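Long-range contacts in putative oxidoreductase (Bacteroides fragilis NCTC 9343, PDB 3EOF), which probably acts as an FMN-dependent oxidoreductase of the nitroreductase family, binding flavin mononucleotide in a homodimer, although its natural substrate is not established: residues R13-K18 with T156-Y161; S45-R50 with T76-F81. All coordinates share one frame; numbering follows the deposited sequence.

Contact 1. Residues R13-K18 with T156-Y161; sequences RKYQQK and TVTVGY. With FMN (flavin mononucleotide), chain C.
Tyr15 lies against Thr158 and Gly160 of strand 151-160, joining the FMN-binding loop before helix 22-32 to the central antiparallel sheet of the nitroreductase fold. Its ring lies against the Gly160 backbone, with CD1 3.5 Å from Gly160 CA, where no side chain intervenes. Tyr15 OH then reaches Thr158 OG1 at 2.8 Å, a hydrogen bond in which either hydroxyl may be the donor. Thr158 directs OG1 there by placing it between its own backbone N and carbonyl carbon (chi1 60°), while weak bonds from Tyr15 OH to Ile12 O and from Thr158 OG1 to Cys129 O add to this buried polar cluster.

Around Tyr161 the two backbones are joined once directly and once through water. Gln16 N donates to Tyr161 O over 2.8 Å with a nearly straight N-H...O angle of 166°. A water accepts from Tyr161 N at 2.8 Å and donates to both Gln16 O and Lys18 O, bridging the two segments. On the outer side, Lys18 runs extended as far as CE and puts that carbon 3.7 Å from the Tyr161 ring centroid, a CH-pi contact. The bend at its last torsion (chi4 45°) leaves NZ still over the face, 4.8 Å from the same centroid, adding a cation-pi interaction.

At the start of 13-18, Arg13 points away from the strand, to the flavin. Its guanidinium meets the pyrimidine rim edge-on: NE donates to FMN O2 at 2.7 Å, and NH2 to FMN N1 at 3.1 Å.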
ATOM      1  N   ARG A  13      14.779 -11.591  -8.640  1.00 22.90           N
ATOM      2  CA  ARG A  13      14.776 -12.665  -7.666  1.00 22.69           C
ATOM      3  C   ARG A  13      16.134 -13.364  -7.493  1.00 22.67           C
ATOM      4  O   ARG A  13      16.252 -14.292  -6.703  1.00 23.07           O
ATOM      5  CB  ARG A  13      13.758 -13.726  -8.105  1.00 23.53           C
ATOM      6  CG  ARG A  13      12.325 -13.252  -8.135  1.00 27.76           C
ATOM      7  CD  ARG A  13      11.411 -14.288  -8.729  1.00 27.27           C
ATOM      8  NE  ARG A  13      10.018 -13.861  -8.661  1.00 29.97           N
ATOM      9  CZ  ARG A  13       9.382 -13.108  -9.564  1.00 35.45           C
ATOM     10  NH1 ARG A  13       9.988 -12.641 -10.645  1.00 37.19           N
ATOM     11  NH2 ARG A  13       8.111 -12.800  -9.375  1.00 37.82           N
ATOM     12  N   LYS A  14      17.145 -12.958  -8.261  1.00 22.49           N
ATOM     13  CA  LYS A  14      18.472 -13.568  -8.200  1.00 21.49           C
ATOM     14  C   LYS A  14      19.396 -12.403  -7.917  1.00 22.08           C
ATOM     15  O   LYS A  14      19.305 -11.392  -8.606  1.00 19.81           O
ATOM     16  CB  LYS A  14      18.860 -14.197  -9.530  1.00 22.23           C
ATOM     17  CG  LYS A  14      17.954 -15.247 -10.064  1.00 30.85           C
ATOM     18  CD  LYS A  14      18.112 -16.533  -9.354  1.00 43.38           C
ATOM     19  CE  LYS A  14      17.184 -17.591  -9.962  1.00 53.40           C
ATOM     20  NZ  LYS A  14      17.419 -17.809 -11.423  1.00 54.08           N
ATOM     21  N   TYR A  15      20.285 -12.552  -6.932  1.00 20.98           N
ATOM     22  CA  TYR A  15      21.129 -11.449  -6.502  1.00 22.24           C
ATOM     23  C   TYR A  15      22.577 -11.828  -6.547  1.00 23.38           C
ATOM     24  O   TYR A  15      22.977 -12.999  -6.426  1.00 23.37           O
ATOM     25  CB  TYR A  15      20.735 -10.982  -5.089  1.00 22.43           C
ATOM     26  CG  TYR A  15      19.232 -10.839  -4.963  1.00 23.04           C
ATOM     27  CD1 TYR A  15      18.571  -9.732  -5.484  1.00 22.35           C
ATOM     28  CD2 TYR A  15      18.460 -11.863  -4.405  1.00 24.50           C
ATOM     29  CE1 TYR A  15      17.178  -9.630  -5.419  1.00 20.81           C
ATOM     30  CE2 TYR A  15      17.058 -11.756  -4.310  1.00 22.55           C
ATOM     31  CZ  TYR A  15      16.437 -10.651  -4.812  1.00 23.26           C
ATOM     32  OH  TYR A  15      15.071 -10.561  -4.726  1.00 24.42           O
ATOM     33  N   GLN A  16      23.359 -10.796  -6.755  1.00 23.49           N
ATOM     34  CA  GLN A  16      24.779 -10.892  -6.866  1.00 25.52           C
ATOM     35  C   GLN A  16      25.298 -11.091  -5.434  1.00 27.66           C
ATOM     36  O   GLN A  16      24.629 -10.718  -4.456  1.00 26.55           O
ATOM     37  CB  GLN A  16      25.272  -9.577  -7.499  1.00 23.69           C
ATOM     38  CG  GLN A  16      26.626  -9.600  -8.071  1.00 37.34           C
ATOM     39  CD  GLN A  16      27.139  -8.204  -8.365  1.00 33.36           C
ATOM     40  OE1 GLN A  16      26.336  -7.303  -8.663  1.00 28.51           O
ATOM     41  NE2 GLN A  16      28.495  -8.010  -8.260  1.00 28.85           N
ATOM     42  N   GLN A  17      26.453 -11.734  -5.317  1.00 31.02           N
ATOM     43  CA  GLN A  17      27.132 -11.923  -4.045  1.00 33.69           C
ATOM     44  C   GLN A  17      27.833 -10.610  -3.813  1.00 33.28           C
ATOM     45  O   GLN A  17      29.035 -10.506  -4.073  1.00 33.09           O
ATOM     46  CB  GLN A  17      28.211 -13.014  -4.166  1.00 34.13           C
ATOM     47  CG  GLN A  17      27.685 -14.402  -4.365  1.00 45.02           C
ATOM     48  CD  GLN A  17      27.088 -14.948  -3.094  1.00 53.87           C
ATOM     49  OE1 GLN A  17      27.786 -15.094  -2.082  1.00 59.60           O
ATOM     50  NE2 GLN A  17      25.798 -15.269  -3.136  1.00 53.67           N
ATOM     51  N   LYS A  18      27.083  -9.617  -3.355  1.00 30.63           N
ATOM     52  CA  LYS A  18      27.560  -8.257  -3.133  1.00 28.05           C
ATOM     53  C   LYS A  18      26.590  -7.675  -2.119  1.00 27.06           C
ATOM     54  O   LYS A  18      25.383  -7.713  -2.320  1.00 27.69           O
ATOM     55  CB  LYS A  18      27.533  -7.458  -4.427  1.00 25.14           C
ATOM     56  CG  LYS A  18      27.861  -5.977  -4.287  1.00 21.61           C
ATOM     57  CD  LYS A  18      27.866  -5.328  -5.665  1.00 28.76           C
ATOM     58  CE  LYS A  18      28.052  -3.804  -5.648  1.00 28.68           C
ATOM     59  NZ  LYS A  18      29.122  -3.434  -4.733  1.00 32.24           N
ATOM     60  N   THR A 156       7.054  -8.186   2.738  1.00 21.60           N
ATOM     61  CA  THR A 156       8.473  -8.432   2.846  1.00 20.16           C
ATOM     62  C   THR A 156       9.072  -8.252   1.492  1.00 22.82           C
ATOM     63  O   THR A 156       8.480  -8.668   0.508  1.00 24.89           O
ATOM     64  CB  THR A 156       8.751  -9.864   3.325  1.00 21.91           C
ATOM     65  OG1 THR A 156       8.027 -10.055   4.547  1.00 21.02           O
ATOM     66  CG2 THR A 156      10.282 -10.061   3.564  1.00 21.40           C
ATOM     67  N   VAL A 157      10.227  -7.594   1.452  1.00 23.39           N
ATOM     68  CA  VAL A 157      10.939  -7.345   0.230  1.00 22.40           C
ATOM     69  C   VAL A 157      12.357  -7.839   0.357  1.00 24.78           C
ATOM     70  O   VAL A 157      13.084  -7.457   1.277  1.00 26.43           O
ATOM     71  CB  VAL A 157      10.942  -5.859  -0.066  1.00 22.21           C
ATOM     72  CG1 VAL A 157      11.826  -5.478  -1.256  1.00 19.42           C
ATOM     73  CG2 VAL A 157       9.515  -5.388  -0.278  1.00 22.24           C
ATOM     74  N   THR A 158      12.744  -8.692  -0.584  1.00 25.62           N
ATOM     75  CA  THR A 158      14.125  -9.174  -0.733  1.00 23.36           C
ATOM     76  C   THR A 158      14.790  -8.164  -1.694  1.00 23.54           C
ATOM     77  O   THR A 158      14.204  -7.779  -2.699  1.00 24.15           O
ATOM     78  CB  THR A 158      14.128 -10.613  -1.211  1.00 23.03           C
ATOM     79  OG1 THR A 158      13.468 -10.706  -2.484  1.00 20.25           O
ATOM     80  CG2 THR A 158      13.377 -11.510  -0.138  1.00 18.29           C
ATOM     81  N   VAL A 159      15.968  -7.692  -1.314  1.00 23.97           N
ATOM     82  CA  VAL A 159      16.693  -6.644  -2.014  1.00 23.87           C
ATOM     83  C   VAL A 159      18.144  -7.081  -2.225  1.00 24.50           C
ATOM     84  O   VAL A 159      18.776  -7.668  -1.316  1.00 21.74           O
ATOM     85  CB  VAL A 159      16.894  -5.331  -1.147  1.00 26.62           C
ATOM     86  CG1 VAL A 159      17.036  -4.131  -2.055  1.00 23.84           C
ATOM     87  CG2 VAL A 159      15.826  -5.132  -0.140  1.00 27.48           C
ATOM     88  N   GLY A 160      18.679  -6.762  -3.407  1.00 22.87           N
ATOM     89  CA  GLY A 160      20.055  -7.079  -3.726  1.00 22.56           C
ATOM     90  C   GLY A 160      20.425  -6.478  -5.036  1.00 22.43           C
ATOM     91  O   GLY A 160      19.590  -5.898  -5.706  1.00 25.60           O
ATOM     92  N   TYR A 161      21.697  -6.569  -5.389  1.00 22.83           N
ATOM     93  CA  TYR A 161      22.130  -6.139  -6.700  1.00 23.82           C
ATOM     94  C   TYR A 161      21.724  -7.269  -7.627  1.00 22.87           C
ATOM     95  O   TYR A 161      21.881  -8.415  -7.272  1.00 19.94           O
ATOM     96  CB  TYR A 161      23.621  -5.913  -6.732  1.00 23.84           C
ATOM     97  CG  TYR A 161      23.997  -4.695  -5.979  1.00 25.33           C
ATOM     98  CD1 TYR A 161      24.267  -4.749  -4.619  1.00 25.11           C
ATOM     99  CD2 TYR A 161      24.072  -3.479  -6.622  1.00 29.88           C
ATOM    100  CE1 TYR A 161      24.629  -3.634  -3.939  1.00 25.61           C
ATOM    101  CE2 TYR A 161      24.446  -2.367  -5.956  1.00 25.99           C
ATOM    102  CZ  TYR A 161      24.720  -2.442  -4.609  1.00 26.53           C
ATOM    103  OH  TYR A 161      25.087  -1.298  -3.958  1.00 29.53           O
TER
HETATM  104  N1  FMN C 300       7.001 -12.765  -6.505  1.00 33.36           N
HETATM  105  C2  FMN C 300       7.424 -14.029  -6.078  1.00 35.43           C
HETATM  106  O2  FMN C 300       8.269 -14.670  -6.722  1.00 31.38           O
HETATM  107  N3  FMN C 300       6.880 -14.618  -4.934  1.00 32.31           N
HETATM  108  C4  FMN C 300       5.893 -13.982  -4.155  1.00 40.49           C
HETATM  109  O4  FMN C 300       5.735 -14.342  -2.927  1.00 35.07           O
HETATM  110  C4A FMN C 300       5.463 -12.701  -4.621  1.00 35.71           C
HETATM  111  N5  FMN C 300       4.488 -12.012  -3.913  1.00 35.20           N
HETATM  112  C5A FMN C 300       4.069 -10.745  -4.292  1.00 40.60           C
HETATM  113  C6  FMN C 300       3.095 -10.122  -3.500  1.00 36.95           C
HETATM  114  C7  FMN C 300       2.617  -8.865  -3.823  1.00 34.24           C
HETATM  115  C7M FMN C 300       1.555  -8.270  -2.943  1.00 31.24           C
HETATM  116  C8  FMN C 300       3.105  -8.219  -4.956  1.00 30.00           C
HETATM  117  C8M FMN C 300       2.760  -6.780  -5.151  1.00 29.62           C
HETATM  118  C9  FMN C 300       4.088  -8.839  -5.760  1.00 35.91           C
HETATM  119  C9A FMN C 300       4.596 -10.126  -5.447  1.00 31.66           C
HETATM  120  N10 FMN C 300       5.575 -10.820  -6.203  1.00 33.30           N
HETATM  121  C10 FMN C 300       6.005 -12.093  -5.789  1.00 36.13           C
HETATM  122  C1' FMN C 300       6.138 -10.270  -7.511  1.00 23.93           C
HETATM  123  C2' FMN C 300       5.089 -10.427  -8.603  1.00 24.82           C
HETATM  124  O2' FMN C 300       4.977 -11.820  -8.923  1.00 36.23           O
HETATM  125  C3' FMN C 300       5.384  -9.538  -9.794  1.00 31.32           C
HETATM  126  O3' FMN C 300       5.278  -8.136  -9.483  1.00 25.00           O
HETATM  127  C4' FMN C 300       4.467  -9.836 -10.989  1.00 27.01           C
HETATM  128  O4' FMN C 300       4.761 -11.103 -11.545  1.00 34.24           O
HETATM  129  C5' FMN C 300       4.732  -8.847 -12.089  1.00 18.34           C
HETATM  130  O5' FMN C 300       6.143  -8.929 -12.304  1.00 26.25           O
HETATM  131  P   FMN C 300       7.077  -7.594 -12.373  1.00 38.94           P
HETATM  132  O1P FMN C 300       7.096  -6.871 -11.009  1.00 20.30           O
HETATM  133  O2P FMN C 300       6.488  -6.671 -13.409  1.00 30.73           O
HETATM  134  O3P FMN C 300       8.429  -8.107 -12.888  1.00 32.22           O
HETATM  135  O   HOH W   1      23.463  -8.233  -4.004  1.00 19.82           O

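Contact 2. Residues S45-R50 with T76-F81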
ATOM      1  N   SER A  45       7.079   0.040  11.023  1.00 22.48           N
ATOM      2  CA  SER A  45       8.422  -0.273  11.426  1.00 22.57           C
ATOM      3  C   SER A  45       8.912  -1.176  10.323  1.00 22.82           C
ATOM      4  O   SER A  45       8.127  -1.815   9.649  1.00 23.83           O
ATOM      5  CB  SER A  45       8.468  -1.007  12.758  1.00 24.41           C
ATOM      6  OG  SER A  45       8.253  -0.088  13.805  1.00 23.46           O
ATOM      7  N   VAL A  46      10.218  -1.200  10.155  1.00 24.92           N
ATOM      8  CA  VAL A  46      10.892  -2.021   9.175  1.00 22.94           C
ATOM      9  C   VAL A  46      11.915  -2.870   9.912  1.00 20.40           C
ATOM     10  O   VAL A  46      12.881  -2.341  10.532  1.00 18.96           O
ATOM     11  CB  VAL A  46      11.640  -1.152   8.112  1.00 23.37           C
ATOM     12  CG1 VAL A  46      12.259  -2.079   6.996  1.00 22.77           C
ATOM     13  CG2 VAL A  46      10.714  -0.058   7.514  1.00 23.80           C
ATOM     14  N   VAL A  47      11.726  -4.188   9.873  1.00 22.14           N
ATOM     15  CA  VAL A  47      12.717  -5.079  10.393  1.00 21.20           C
ATOM     16  C   VAL A  47      13.674  -5.413   9.245  1.00 23.74           C
ATOM     17  O   VAL A  47      13.260  -5.894   8.175  1.00 24.06           O
ATOM     18  CB  VAL A  47      12.129  -6.364  10.995  1.00 23.36           C
ATOM     19  CG1 VAL A  47      13.236  -7.181  11.545  1.00 14.50           C
ATOM     20  CG2 VAL A  47      11.137  -6.019  12.082  1.00 18.95           C
ATOM     21  N   VAL A  48      14.953  -5.128   9.477  1.00 25.33           N
ATOM     22  CA  VAL A  48      16.054  -5.386   8.538  1.00 22.17           C
ATOM     23  C   VAL A  48      16.749  -6.684   8.969  1.00 22.73           C
ATOM     24  O   VAL A  48      17.283  -6.763  10.061  1.00 20.12           O
ATOM     25  CB  VAL A  48      17.080  -4.231   8.523  1.00 25.88           C
ATOM     26  CG1 VAL A  48      18.275  -4.555   7.586  1.00 20.98           C
ATOM     27  CG2 VAL A  48      16.374  -2.883   8.131  1.00 16.52           C
ATOM     28  N   THR A  49      16.654  -7.699   8.099  1.00 21.65           N
ATOM     29  CA  THR A  49      17.270  -9.003   8.228  1.00 21.62           C
ATOM     30  C   THR A  49      18.453  -9.205   7.266  1.00 22.35           C
ATOM     31  O   THR A  49      18.296  -9.265   6.069  1.00 20.44           O
ATOM     32  CB  THR A  49      16.224 -10.054   7.972  1.00 19.32           C
ATOM     33  OG1 THR A  49      15.184  -9.865   8.945  1.00 23.86           O
ATOM     34  CG2 THR A  49      16.801 -11.471   8.001  1.00 17.16           C
ATOM     35  N   ARG A  50      19.644  -9.301   7.829  1.00 23.97           N
ATOM     36  CA  ARG A  50      20.876  -9.490   7.071  1.00 26.03           C
ATOM     37  C   ARG A  50      21.581 -10.796   7.459  1.00 26.12           C
ATOM     38  O   ARG A  50      22.230 -11.405   6.632  1.00 26.08           O
ATOM     39  CB  ARG A  50      21.824  -8.322   7.338  1.00 24.49           C
ATOM     40  CG  ARG A  50      21.396  -6.990   6.789  1.00 22.35           C
ATOM     41  CD  ARG A  50      22.444  -6.019   7.206  1.00 19.77           C
ATOM     42  NE  ARG A  50      22.349  -4.690   6.629  1.00 31.60           N
ATOM     43  CZ  ARG A  50      22.835  -4.340   5.447  1.00 26.53           C
ATOM     44  NH1 ARG A  50      23.382  -5.245   4.644  1.00 30.82           N
ATOM     45  NH2 ARG A  50      22.713  -3.085   5.043  1.00 29.19           N
ATOM     46  N   THR A  76      11.231  -6.661   6.255  1.00 23.68           N
ATOM     47  CA  THR A  76       9.847  -6.935   6.652  1.00 23.77           C
ATOM     48  C   THR A  76       9.227  -5.606   7.060  1.00 25.98           C
ATOM     49  O   THR A  76       9.596  -5.038   8.099  1.00 25.52           O
ATOM     50  CB  THR A  76       9.765  -7.972   7.784  1.00 21.80           C
ATOM     51  OG1 THR A  76      10.410  -9.187   7.365  1.00 22.05           O
ATOM     52  CG2 THR A  76       8.305  -8.265   8.162  1.00 16.32           C
ATOM     53  N   PHE A  77       8.340  -5.086   6.195  1.00 26.15           N
ATOM     54  CA  PHE A  77       7.578  -3.862   6.460  1.00 24.57           C
ATOM     55  C   PHE A  77       6.347  -4.179   7.332  1.00 23.57           C
ATOM     56  O   PHE A  77       5.427  -4.881   6.920  1.00 18.55           O
ATOM     57  CB  PHE A  77       7.174  -3.213   5.153  1.00 22.24           C
ATOM     58  CG  PHE A  77       8.340  -2.754   4.340  1.00 21.92           C
ATOM     59  CD1 PHE A  77       8.941  -3.604   3.417  1.00 19.04           C
ATOM     60  CD2 PHE A  77       8.838  -1.475   4.492  1.00 21.44           C
ATOM     61  CE1 PHE A  77       9.993  -3.198   2.671  1.00 26.42           C
ATOM     62  CE2 PHE A  77       9.890  -1.060   3.756  1.00 21.52           C
ATOM     63  CZ  PHE A  77      10.487  -1.944   2.826  1.00 17.71           C
ATOM     64  N   CYS A  78       6.346  -3.634   8.545  1.00 24.03           N
ATOM     65  CA  CYS A  78       5.293  -3.859   9.516  1.00 23.79           C
ATOM     66  C   CYS A  78       4.415  -2.645   9.816  1.00 23.18           C
ATOM     67  O   CYS A  78       4.929  -1.522  10.007  1.00 21.21           O
ATOM     68  CB  CYS A  78       5.927  -4.286  10.840  1.00 26.23           C
ATOM     69  SG  CYS A  78       7.007  -5.678  10.668  1.00 26.53           S
ATOM     70  N   ALA A  79       3.105  -2.897   9.834  1.00 23.79           N
ATOM     71  CA  ALA A  79       2.103  -1.947  10.302  1.00 24.57           C
ATOM     72  C   ALA A  79       2.463  -1.803  11.785  1.00 23.78           C
ATOM     73  O   ALA A  79       2.689  -2.784  12.440  1.00 25.79           O
ATOM     74  CB  ALA A  79       0.701  -2.530  10.130  1.00 22.03           C
ATOM     75  N   ASP A  80       2.549  -0.590  12.304  1.00 23.52           N
ATOM     76  CA  ASP A  80       2.971  -0.401  13.697  1.00 22.54           C
ATOM     77  C   ASP A  80       2.231   0.769  14.315  1.00 22.01           C
ATOM     78  O   ASP A  80       2.474   1.936  13.977  1.00 21.34           O
ATOM     79  CB  ASP A  80       4.485  -0.175  13.727  1.00 22.93           C
ATOM     80  CG  ASP A  80       5.082  -0.068  15.126  1.00 27.26           C
ATOM     81  OD1 ASP A  80       4.396   0.373  16.042  1.00 23.90           O
ATOM     82  OD2 ASP A  80       6.291  -0.385  15.281  1.00 22.22           O
ATOM     83  N   PHE A  81       1.275   0.431  15.167  1.00 22.64           N
ATOM     84  CA  PHE A  81       0.590   1.416  16.020  1.00 22.01           C
ATOM     85  C   PHE A  81       1.167   1.376  17.441  1.00 21.19           C
ATOM     86  O   PHE A  81       0.864   2.245  18.262  1.00 22.30           O
ATOM     87  CB  PHE A  81      -0.944   1.229  16.045  1.00 20.48           C
ATOM     88  CG  PHE A  81      -1.674   2.341  15.380  1.00 24.64           C
ATOM     89  CD1 PHE A  81      -1.698   3.590  15.987  1.00 20.13           C
ATOM     90  CD2 PHE A  81      -2.364   2.157  14.215  1.00 22.74           C
ATOM     91  CE1 PHE A  81      -2.385   4.651  15.413  1.00 31.07           C
ATOM     92  CE2 PHE A  81      -3.064   3.196  13.648  1.00 24.47           C
ATOM     93  CZ  PHE A  81      -3.061   4.453  14.241  1.00 23.97           C
TER
HETATM   94  O   HOH W   2      13.021  -8.795   7.954  1.00 20.17           O
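Val47 O is gripped by two donors: Thr76 N at 2.9 Å, lying in the carbonyl plane, and a water, also at 2.9 Å. The same water donates to Thr49 OG1 over 2.6 Å and is hydrogen-bonded to Thr76 OG1, tying both threonine hydroxyls to the backbone pair. Strands 45-49 and 76-80 are antiparallel neighbours in the central sheet, their axes 153° apart. Two pairs are hydrogen-bonded in both directions: Val47 N returns a bond to Thr76 O at 2.9 Å, and in the Ser45-Cys78 pair Cys78 N to Ser45 O and Ser45 N to Cys78 O both measure 2.8 Å.

Between them Val46 and Phe77 form the non-hydrogen-bonded pair, side by side and pointing the same way. Val46 CG2 approaches Phe77 CD2 at 3.8 Å, while CG1 lies over one face of the ring, displaced toward its rim. Helices 22-32 and 100-123 pack on this apolar side, through Leu29 against Val46 and through Thr110 and Ala114 against Phe77.

The other face, carrying Ser45, Val47, Thr76 and Cys78, is more polar. Asp80 swings its carboxylate anti to the backbone N (chi1 -176°), and Ser45 OG donates a hydrogen bond to Asp80 OD2, modelled at 2.5 Å, a very short length that is doubtful. OD1 caps Arg83 N at the start of helix 82-89. Val46 to Val48 pair in parallel with a strand of the second subunit. Hydrogen bonds from His179 of that subunit to Ser45 OG and from its Tyr183 OH to Asp80 OD2 reach the same polar pair, which implies that these buried atoms are satisfied partly across the dimer interface.

In the fold
Both contacts use the same antiparallel sheet: strands 151-160 and 73-80 are neighbours in it, and Val157 CG2 of contact 1 packs on Phe77 CE1 of contact 2 at 3.7 Å, although the contact centres lie about 17 Å apart. Along the chain, contact 2 is nested inside the loop closed by contact 1. All seven touching residues of contact 2 are buried, in a regular strand pair at the dimer interface with repeated backbone bonds. Contact 1 is only partly buried; a loop without regular structure is attached by one direct backbone bond, a water, a hydroxyl pair and a lysine over a ring. Of the two, contact 1 alone touches the flavin, through Arg13.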